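Local coordinates for ABC transporter, substrate binding protein (Polyamine) (Agrobacterium tumefaciens, PDB 4EUO) that binds gamma-aminobutyric acid in the cleft between its two lobes, probably as the periplasmic solute-binding protein of an ABC transporter, at residues 160-165 with 305-310; 167-172 with 309-314. One frame throughout, in Å; residues are numbered along the deposited sequence.

Overall arrangement
From the N terminus the chain lays down the first strands of the mixed sheet, then helix 142-149, before reaching helix 162-170, the first partner of both contacts. The second partner, helix 301-313, arrives some 130 residues later and ends the modelled chain. Each contact therefore closes a long loop, that of 167-172 with 309-314 starting and ending later than that of 160-165 with 305-310, so the two loops cross rather than nest. Contact 1 joins the N-terminal end of helix 162-170 to the middle of helix 301-313; contact 2 joins their C-terminal ends. With centres about 8 Å apart, they meet where Trp308 packs on Leu169, and together they join the C-terminal helix 301-313 to helix 162-170.

Contact 1. Residues 160-165 with 305-310; sequences LDLDRA and GERWYA. With SO4 (sulfate ion), chain F.
Oxygen O4 of the sulfate is gripped from both segments: Asp163 N donates to it over 3.0 Å, and Arg307 NH2 reaches it from the other helix. The shortest of the sulfate's bonds comes from the same guanidinium, where Arg307 NH1 points almost straight at O1 (2.6 Å, N-H...O angle 177°). Leu162 N completes the grip by donating to sulfate O3 at 2.9 Å. The anion thus sits over the first turn of helix 162-170, where backbone N-H groups are left without intrahelical acceptors and the helix dipole would probably favour a negative charge. It is probably a guest from the crystallisation liquor rather than a physiological ligand. Asp161 is the N-cap of this helix: its OD1 accepts from Arg164 N (3.1 Å), the amide coming from above the carboxylate plane. Arg307 NH2 is shared, since besides the sulfate it forms a salt bridge to Asp163 OD1 at 3.0 Å. Asp163 OD1 and sulfate O1 both lie at the edge of the guanidinium, near its plane; the carboxylate plane is turned 71° from it, and OD1 alone makes the bridge. A bend at chi3 (59°) in the otherwise extended Arg307 chain brings the guanidinium across Leu162, whose CD1 lies 3.4 Å above one face, displaced toward the rim. Its nearest guanidinium atom is Arg307 NH1, 3.5 Å from Leu162 CD1. Deeper in, Leu162 rests on Ile143 of helix 142-149, while Arg307 also touches Phe166 one turn further along helix 162-170.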
ATOM      1  N   LEU A 160       9.198 -11.208  13.834  1.00 11.90           N
ATOM      2  CA  LEU A 160       8.851 -12.207  12.846  1.00 11.45           C
ATOM      3  C   LEU A 160       9.707 -13.452  12.917  1.00 12.46           C
ATOM      4  O   LEU A 160      10.922 -13.343  13.023  1.00 14.58           O
ATOM      5  CB  LEU A 160       8.987 -11.617  11.444  1.00 11.52           C
ATOM      6  CG  LEU A 160       8.043 -10.467  11.110  1.00 11.94           C
ATOM      7  CD1 LEU A 160       8.487  -9.830   9.803  1.00 12.37           C
ATOM      8  CD2 LEU A 160       6.564 -10.901  11.088  1.00 12.40           C
ATOM      9  N   ASP A 161       9.080 -14.633  12.793  1.00 11.72           N
ATOM     10  CA  ASP A 161       9.817 -15.880  12.676  1.00 11.38           C
ATOM     11  C   ASP A 161       9.970 -16.141  11.164  1.00 12.57           C
ATOM     12  O   ASP A 161       9.109 -16.762  10.515  1.00 12.51           O
ATOM     13  CB  ASP A 161       9.084 -17.001  13.390  1.00 12.92           C
ATOM     14  CG  ASP A 161       9.858 -18.293  13.457  1.00 15.90           C
ATOM     15  OD1 ASP A 161      10.778 -18.473  12.628  1.00 14.81           O
ATOM     16  OD2 ASP A 161       9.435 -19.187  14.231  1.00 17.08           O
ATOM     17  N   LEU A 162      11.055 -15.624  10.598  1.00 12.64           N
ATOM     18  CA  LEU A 162      11.254 -15.704   9.158  1.00 12.28           C
ATOM     19  C   LEU A 162      11.409 -17.133   8.678  1.00 15.00           C
ATOM     20  O   LEU A 162      10.794 -17.496   7.671  1.00 14.36           O
ATOM     21  CB  LEU A 162      12.418 -14.825   8.694  1.00 13.19           C
ATOM     22  CG  LEU A 162      12.286 -13.335   8.967  1.00 17.80           C
ATOM     23  CD1 LEU A 162      13.491 -12.585   8.408  1.00 19.20           C
ATOM     24  CD2 LEU A 162      11.007 -12.748   8.344  1.00 19.80           C
ATOM     25  N   ASP A 163      12.143 -17.982   9.426  1.00 14.72           N
ATOM     26  CA  ASP A 163      12.327 -19.377   9.031  1.00 15.58           C
ATOM     27  C   ASP A 163      11.007 -20.082   8.958  1.00 15.56           C
ATOM     28  O   ASP A 163      10.747 -20.809   7.994  1.00 14.42           O
ATOM     29  CB  ASP A 163      13.265 -20.082  10.019  1.00 17.79           C
ATOM     30  CG  ASP A 163      14.740 -19.773   9.836  1.00 30.95           C
ATOM     31  OD1 ASP A 163      15.103 -19.177   8.790  1.00 30.60           O
ATOM     32  OD2 ASP A 163      15.536 -20.140  10.728  1.00 36.35           O
ATOM     33  N   ARG A 164      10.127 -19.817   9.926  1.00 13.16           N
ATOM     34  CA  ARG A 164       8.825 -20.460   9.935  1.00 12.72           C
ATOM     35  C   ARG A 164       7.985 -19.964   8.739  1.00 13.72           C
ATOM     36  O   ARG A 164       7.308 -20.752   8.080  1.00 13.27           O
ATOM     37  CB  ARG A 164       8.125 -20.160  11.255  1.00 12.80           C
ATOM     38  CG  ARG A 164       6.749 -20.755  11.380  1.00 14.18           C
ATOM     39  CD  ARG A 164       6.194 -20.491  12.758  1.00 15.68           C
ATOM     40  NE  ARG A 164       4.850 -21.042  12.888  1.00 15.55           N
ATOM     41  CZ  ARG A 164       4.191 -21.123  14.047  1.00 17.62           C
ATOM     42  NH1 ARG A 164       4.734 -20.648  15.165  1.00 17.08           N
ATOM     43  NH2 ARG A 164       2.984 -21.675  14.095  1.00 16.91           N
ATOM     44  N   ALA A 165       8.016 -18.645   8.466  1.00 12.15           N
ATOM     45  CA  ALA A 165       7.273 -18.091   7.345  1.00 11.65           C
ATOM     46  C   ALA A 165       7.755 -18.684   6.033  1.00 13.03           C
ATOM     47  O   ALA A 165       6.926 -19.057   5.193  1.00 11.64           O
ATOM     48  CB  ALA A 165       7.412 -16.578   7.314  1.00 12.60           C
ATOM     49  N   GLY A 305      14.721  -7.721   3.736  1.00 10.91           N
ATOM     50  CA  GLY A 305      14.791  -7.726   2.279  1.00 11.39           C
ATOM     51  C   GLY A 305      15.808  -8.725   1.742  1.00 14.82           C
ATOM     52  O   GLY A 305      15.527  -9.508   0.825  1.00 13.12           O
ATOM     53  N   GLU A 306      17.004  -8.748   2.338  1.00 14.50           N
ATOM     54  CA  GLU A 306      18.053  -9.698   1.909  1.00 14.91           C
ATOM     55  C   GLU A 306      17.554 -11.126   2.034  1.00 15.87           C
ATOM     56  O   GLU A 306      17.690 -11.928   1.106  1.00 15.57           O
ATOM     57  CB  GLU A 306      19.317  -9.502   2.765  1.00 17.32           C
ATOM     58  CG  GLU A 306      20.095  -8.270   2.341  1.00 31.04           C
ATOM     59  CD  GLU A 306      21.459  -8.058   2.975  1.00 61.07           C
ATOM     60  OE1 GLU A 306      22.060  -9.042   3.466  1.00 58.07           O
ATOM     61  OE2 GLU A 306      21.944  -6.904   2.943  1.00 61.42           O
ATOM     62  N   ARG A 307      16.912 -11.452   3.164  1.00 13.89           N
ATOM     63  CA  ARG A 307      16.388 -12.796   3.398  1.00 14.08           C
ATOM     64  C   ARG A 307      15.257 -13.161   2.447  1.00 15.44           C
ATOM     65  O   ARG A 307      15.170 -14.299   1.979  1.00 14.44           O
ATOM     66  CB  ARG A 307      15.988 -12.946   4.879  1.00 14.62           C
ATOM     67  CG  ARG A 307      17.277 -12.842   5.715  1.00 21.62           C
ATOM     68  CD  ARG A 307      17.140 -13.197   7.157  1.00 28.86           C
ATOM     69  NE  ARG A 307      16.666 -14.567   7.346  1.00 26.09           N
ATOM     70  CZ  ARG A 307      16.295 -15.048   8.523  1.00 19.99           C
ATOM     71  NH1 ARG A 307      16.339 -14.278   9.604  1.00 24.41           N
ATOM     72  NH2 ARG A 307      15.815 -16.278   8.619  1.00 20.83           N
ATOM     73  N   TRP A 308      14.358 -12.186   2.193  1.00 12.31           N
ATOM     74  CA  TRP A 308      13.239 -12.393   1.296  1.00 12.30           C
ATOM     75  C   TRP A 308      13.707 -12.723  -0.131  1.00 12.64           C
ATOM     76  O   TRP A 308      13.273 -13.715  -0.690  1.00 12.06           O
ATOM     77  CB  TRP A 308      12.345 -11.140   1.318  1.00 10.90           C
ATOM     78  CG  TRP A 308      11.268 -11.137   0.277  1.00  9.41           C
ATOM     79  CD1 TRP A 308      11.283 -10.488  -0.924  1.00 11.15           C
ATOM     80  CD2 TRP A 308      10.048 -11.891   0.314  1.00  9.74           C
ATOM     81  NE1 TRP A 308      10.104 -10.731  -1.612  1.00 10.95           N
ATOM     82  CE2 TRP A 308       9.337 -11.598  -0.872  1.00 11.72           C
ATOM     83  CE3 TRP A 308       9.452 -12.733   1.279  1.00 11.20           C
ATOM     84  CZ2 TRP A 308       8.087 -12.144  -1.146  1.00 11.11           C
ATOM     85  CZ3 TRP A 308       8.213 -13.284   1.007  1.00 11.66           C
ATOM     86  CH2 TRP A 308       7.529 -12.972  -0.183  1.00 11.24           C
ATOM     87  N   TYR A 309      14.608 -11.908  -0.686  1.00 11.58           N
ATOM     88  CA  TYR A 309      15.083 -12.155  -2.051  1.00 12.66           C
ATOM     89  C   TYR A 309      15.923 -13.414  -2.139  1.00 15.84           C
ATOM     90  O   TYR A 309      15.797 -14.151  -3.116  1.00 15.14           O
ATOM     91  CB  TYR A 309      15.784 -10.920  -2.629  1.00 13.54           C
ATOM     92  CG  TYR A 309      14.835  -9.751  -2.778  1.00 12.16           C
ATOM     93  CD1 TYR A 309      13.678  -9.858  -3.550  1.00 13.18           C
ATOM     94  CD2 TYR A 309      15.054  -8.564  -2.097  1.00 13.26           C
ATOM     95  CE1 TYR A 309      12.789  -8.793  -3.656  1.00 13.69           C
ATOM     96  CE2 TYR A 309      14.169  -7.498  -2.189  1.00 12.22           C
ATOM     97  CZ  TYR A 309      13.022  -7.628  -2.956  1.00 11.31           C
ATOM     98  OH  TYR A 309      12.134  -6.587  -3.004  1.00 12.78           O
ATOM     99  N   ALA A 310      16.718 -13.713  -1.101  1.00 14.98           N
ATOM    100  CA  ALA A 310      17.498 -14.960  -1.092  1.00 15.58           C
ATOM    101  C   ALA A 310      16.565 -16.162  -1.047  1.00 17.14           C
ATOM    102  O   ALA A 310      16.748 -17.120  -1.800  1.00 16.23           O
ATOM    103  CB  ALA A 310      18.442 -14.982   0.091  1.00 16.34           C
TER
HETATM  104  S   SO4 F 405      14.487 -15.981  12.221  1.00 19.48           S
HETATM  105  O1  SO4 F 405      15.691 -15.234  11.943  1.00 25.22           O
HETATM  106  O2  SO4 F 405      14.623 -16.653  13.540  1.00 24.66           O
HETATM  107  O3  SO4 F 405      13.324 -15.091  12.256  1.00 22.15           O
HETATM  108  O4  SO4 F 405      14.340 -16.940  11.143  1.00 18.42           O

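Contact 2. Residues 167-172 with 309-314; sequences KKLDTI and YAWQAK
Trp311 NE1 donates to Asp170 OD1 over 2.8 Å, a fairly straight bond (160°), with Asp170 OD1 lying nearly in the plane of the indole. The carboxylate is tilted 29° from the indole, and OD1 is approached from above the carboxylate plane. The bond thus satisfies the polar edge of a buried ring. The packing is tight next to it: Leu169 CB presses on the benzo end of the indole, 3.4 Å from Trp311 CZ2, and Leu169 CD1 lies over a face, toward the rim. Trp311 sends its indole toward helix 162-170 because its CG lies trans to N (chi1 165°); there, of two consecutive residues, Leu169 lies over the face at the benzo end and Asp170 takes the N-H at the edge. Toward Lys314 the contact is looser and hydrated. Lys314 folds back through bends at chi3 and chi4, bringing NZ to 3.2 Å from Asp170 OD2 on the syn side, a rather long salt bridge. Two waters bridge the same charges: one donates to Asp170 OD1, which thus takes a water as well as the indole N-H, the other to Asp170 OD2, and each accepts from Lys314 NZ. The ammonium is thus tied to the carboxylate directly and through water, at the last modelled residue of the chain. Elsewhere on the indole, Phe166 stacks with Trp311 and Lys173 makes a cation-pi contact while also donating to Trp311 O. Leu169 packs beyond the ring on Val142 and Ala146 of helix 142-149, and Trp311 touches Trp178 of strand 176-179, so the end of helix 301-313 is lodged between helix 162-170 and the edge of the sheet.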
ATOM      1  N   LYS A 167       9.308 -21.573   5.559  1.00 12.84           N
ATOM      2  CA  LYS A 167       8.907 -22.989   5.458  1.00 14.05           C
ATOM      3  C   LYS A 167       7.447 -23.111   5.033  1.00 15.94           C
ATOM      4  O   LYS A 167       7.118 -23.970   4.214  1.00 14.92           O
ATOM      5  CB  LYS A 167       9.116 -23.710   6.798  1.00 16.18           C
ATOM      6  CG  LYS A 167      10.590 -23.992   7.050  1.00 24.09           C
ATOM      7  CD  LYS A 167      10.842 -24.719   8.368  1.00 30.13           C
ATOM      8  CE  LYS A 167      12.301 -25.065   8.550  1.00 42.36           C
ATOM      9  NZ  LYS A 167      12.558 -25.680   9.883  1.00 52.34           N
ATOM     10  N   LYS A 168       6.569 -22.233   5.547  1.00 12.97           N
ATOM     11  CA  LYS A 168       5.165 -22.261   5.169  1.00 12.35           C
ATOM     12  C   LYS A 168       5.003 -21.849   3.685  1.00 13.53           C
ATOM     13  O   LYS A 168       4.255 -22.475   2.936  1.00 13.30           O
ATOM     14  CB  LYS A 168       4.333 -21.344   6.087  1.00 14.25           C
ATOM     15  CG  LYS A 168       2.812 -21.373   5.810  1.00 13.76           C
ATOM     16  CD  LYS A 168       2.185 -22.781   5.925  1.00 15.60           C
ATOM     17  CE  LYS A 168       0.702 -22.632   5.991  1.00 16.24           C
ATOM     18  NZ  LYS A 168       0.024 -23.955   5.982  1.00 19.02           N
ATOM     19  N   LEU A 169       5.712 -20.805   3.256  1.00 11.57           N
ATOM     20  CA  LEU A 169       5.678 -20.400   1.843  1.00 11.50           C
ATOM     21  C   LEU A 169       6.210 -21.503   0.917  1.00 13.84           C
ATOM     22  O   LEU A 169       5.674 -21.695  -0.162  1.00 12.71           O
ATOM     23  CB  LEU A 169       6.455 -19.098   1.611  1.00 10.81           C
ATOM     24  CG  LEU A 169       5.705 -17.876   2.117  1.00 11.84           C
ATOM     25  CD1 LEU A 169       6.693 -16.750   2.448  1.00 12.15           C
ATOM     26  CD2 LEU A 169       4.655 -17.425   1.099  1.00 11.96           C
ATOM     27  N   ASP A 170       7.231 -22.266   1.368  1.00 12.18           N
ATOM     28  CA  ASP A 170       7.773 -23.366   0.558  1.00 12.81           C
ATOM     29  C   ASP A 170       6.709 -24.387   0.215  1.00 14.90           C
ATOM     30  O   ASP A 170       6.808 -25.000  -0.859  1.00 15.93           O
ATOM     31  CB  ASP A 170       8.891 -24.062   1.325  1.00 14.84           C
ATOM     32  CG  ASP A 170      10.225 -23.364   1.252  1.00 17.83           C
ATOM     33  OD1 ASP A 170      10.370 -22.449   0.415  1.00 17.40           O
ATOM     34  OD2 ASP A 170      11.139 -23.736   2.033  1.00 22.66           O
ATOM     35  N   THR A 171       5.689 -24.590   1.090  1.00 14.56           N
ATOM     36  CA  THR A 171       4.654 -25.586   0.807  1.00 14.17           C
ATOM     37  C   THR A 171       3.806 -25.247  -0.420  1.00 17.17           C
ATOM     38  O   THR A 171       3.127 -26.135  -0.965  1.00 18.30           O
ATOM     39  CB  THR A 171       3.751 -25.823   2.030  1.00 16.50           C
ATOM     40  OG1 THR A 171       2.899 -24.690   2.248  1.00 14.98           O
ATOM     41  CG2 THR A 171       4.517 -26.189   3.300  1.00 18.16           C
ATOM     42  N   ILE A 172       3.808 -23.959  -0.862  1.00 13.64           N
ATOM     43  CA  ILE A 172       2.992 -23.553  -2.003  1.00 13.15           C
ATOM     44  C   ILE A 172       3.803 -22.803  -3.041  1.00 14.18           C
ATOM     45  O   ILE A 172       3.208 -22.319  -4.003  1.00 14.06           O
ATOM     46  CB  ILE A 172       1.790 -22.670  -1.547  1.00 14.47           C
ATOM     47  CG1 ILE A 172       2.259 -21.319  -0.951  1.00 14.03           C
ATOM     48  CG2 ILE A 172       0.896 -23.431  -0.562  1.00 15.43           C
ATOM     49  CD1 ILE A 172       1.163 -20.233  -0.957  1.00 14.11           C
ATOM     50  N   TYR A 309      14.608 -11.908  -0.686  1.00 11.58           N
ATOM     51  CA  TYR A 309      15.083 -12.155  -2.051  1.00 12.66           C
ATOM     52  C   TYR A 309      15.923 -13.414  -2.139  1.00 15.84           C
ATOM     53  O   TYR A 309      15.797 -14.151  -3.116  1.00 15.14           O
ATOM     54  CB  TYR A 309      15.784 -10.920  -2.629  1.00 13.54           C
ATOM     55  CG  TYR A 309      14.835  -9.751  -2.778  1.00 12.16           C
ATOM     56  CD1 TYR A 309      13.678  -9.858  -3.550  1.00 13.18           C
ATOM     57  CD2 TYR A 309      15.054  -8.564  -2.097  1.00 13.26           C
ATOM     58  CE1 TYR A 309      12.789  -8.793  -3.656  1.00 13.69           C
ATOM     59  CE2 TYR A 309      14.169  -7.498  -2.189  1.00 12.22           C
ATOM     60  CZ  TYR A 309      13.022  -7.628  -2.956  1.00 11.31           C
ATOM     61  OH  TYR A 309      12.134  -6.587  -3.004  1.00 12.78           O
ATOM     62  N   ALA A 310      16.718 -13.713  -1.101  1.00 14.98           N
ATOM     63  CA  ALA A 310      17.498 -14.960  -1.092  1.00 15.58           C
ATOM     64  C   ALA A 310      16.565 -16.162  -1.047  1.00 17.14           C
ATOM     65  O   ALA A 310      16.748 -17.120  -1.800  1.00 16.23           O
ATOM     66  CB  ALA A 310      18.442 -14.982   0.091  1.00 16.34           C
ATOM     67  N   TRP A 311      15.475 -16.082  -0.259  1.00 14.12           N
ATOM     68  CA  TRP A 311      14.541 -17.184  -0.199  1.00 13.43           C
ATOM     69  C   TRP A 311      13.836 -17.370  -1.553  1.00 15.55           C
ATOM     70  O   TRP A 311      13.645 -18.499  -2.017  1.00 14.83           O
ATOM     71  CB  TRP A 311      13.521 -16.979   0.947  1.00 12.32           C
ATOM     72  CG  TRP A 311      12.356 -17.900   0.797  1.00 13.12           C
ATOM     73  CD1 TRP A 311      12.334 -19.229   1.094  1.00 15.24           C
ATOM     74  CD2 TRP A 311      11.106 -17.617   0.137  1.00 12.84           C
ATOM     75  NE1 TRP A 311      11.145 -19.786   0.690  1.00 14.77           N
ATOM     76  CE2 TRP A 311      10.374 -18.820   0.089  1.00 15.07           C
ATOM     77  CE3 TRP A 311      10.543 -16.462  -0.440  1.00 13.88           C
ATOM     78  CZ2 TRP A 311       9.116 -18.912  -0.501  1.00 15.11           C
ATOM     79  CZ3 TRP A 311       9.287 -16.550  -1.020  1.00 14.92           C
ATOM     80  CH2 TRP A 311       8.592 -17.769  -1.062  1.00 15.28           C
ATOM     81  N   GLN A 312      13.438 -16.265  -2.204  1.00 13.38           N
ATOM     82  CA  GLN A 312      12.780 -16.372  -3.500  1.00 13.02           C
ATOM     83  C   GLN A 312      13.663 -17.124  -4.507  1.00 16.26           C
ATOM     84  O   GLN A 312      13.153 -17.927  -5.299  1.00 15.82           O
ATOM     85  CB  GLN A 312      12.442 -14.980  -4.049  1.00 13.00           C
ATOM     86  CG  GLN A 312      11.147 -14.428  -3.438  1.00 13.90           C
ATOM     87  CD  GLN A 312      10.770 -13.125  -4.072  1.00 13.21           C
ATOM     88  OE1 GLN A 312      11.625 -12.309  -4.389  1.00 13.31           O
ATOM     89  NE2 GLN A 312       9.474 -12.870  -4.231  1.00 11.42           N
ATOM     90  N   ALA A 313      14.989 -16.906  -4.423  1.00 15.87           N
ATOM     91  CA  ALA A 313      15.946 -17.533  -5.359  1.00 17.20           C
ATOM     92  C   ALA A 313      16.380 -18.946  -4.958  1.00 22.46           C
ATOM     93  O   ALA A 313      16.965 -19.655  -5.780  1.00 22.72           O
ATOM     94  CB  ALA A 313      17.143 -16.629  -5.547  1.00 19.25           C
ATOM     95  N   LYS A 314      16.057 -19.379  -3.743  1.00 20.47           N
ATOM     96  CA  LYS A 314      16.405 -20.712  -3.228  1.00 30.99           C
ATOM     97  C   LYS A 314      15.688 -21.824  -3.999  1.00 31.16           C
ATOM     98  O   LYS A 314      14.519 -21.688  -4.345  1.00 27.66           O
ATOM     99  CB  LYS A 314      16.100 -20.792  -1.715  1.00 34.21           C
ATOM    100  CG  LYS A 314      16.354 -22.150  -1.050  1.00 51.08           C
ATOM    101  CD  LYS A 314      16.281 -22.086   0.486  1.00 61.95           C
ATOM    102  CE  LYS A 314      14.898 -21.828   1.055  1.00 74.36           C
ATOM    103  NZ  LYS A 314      13.998 -23.005   0.926  1.00 83.65           N
TER
HETATM  104  O   HOH W   1      12.508 -22.413  -1.350  1.00 25.58           O
HETATM  105  O   HOH W   2      12.713 -22.166   3.557  1.00 32.62           O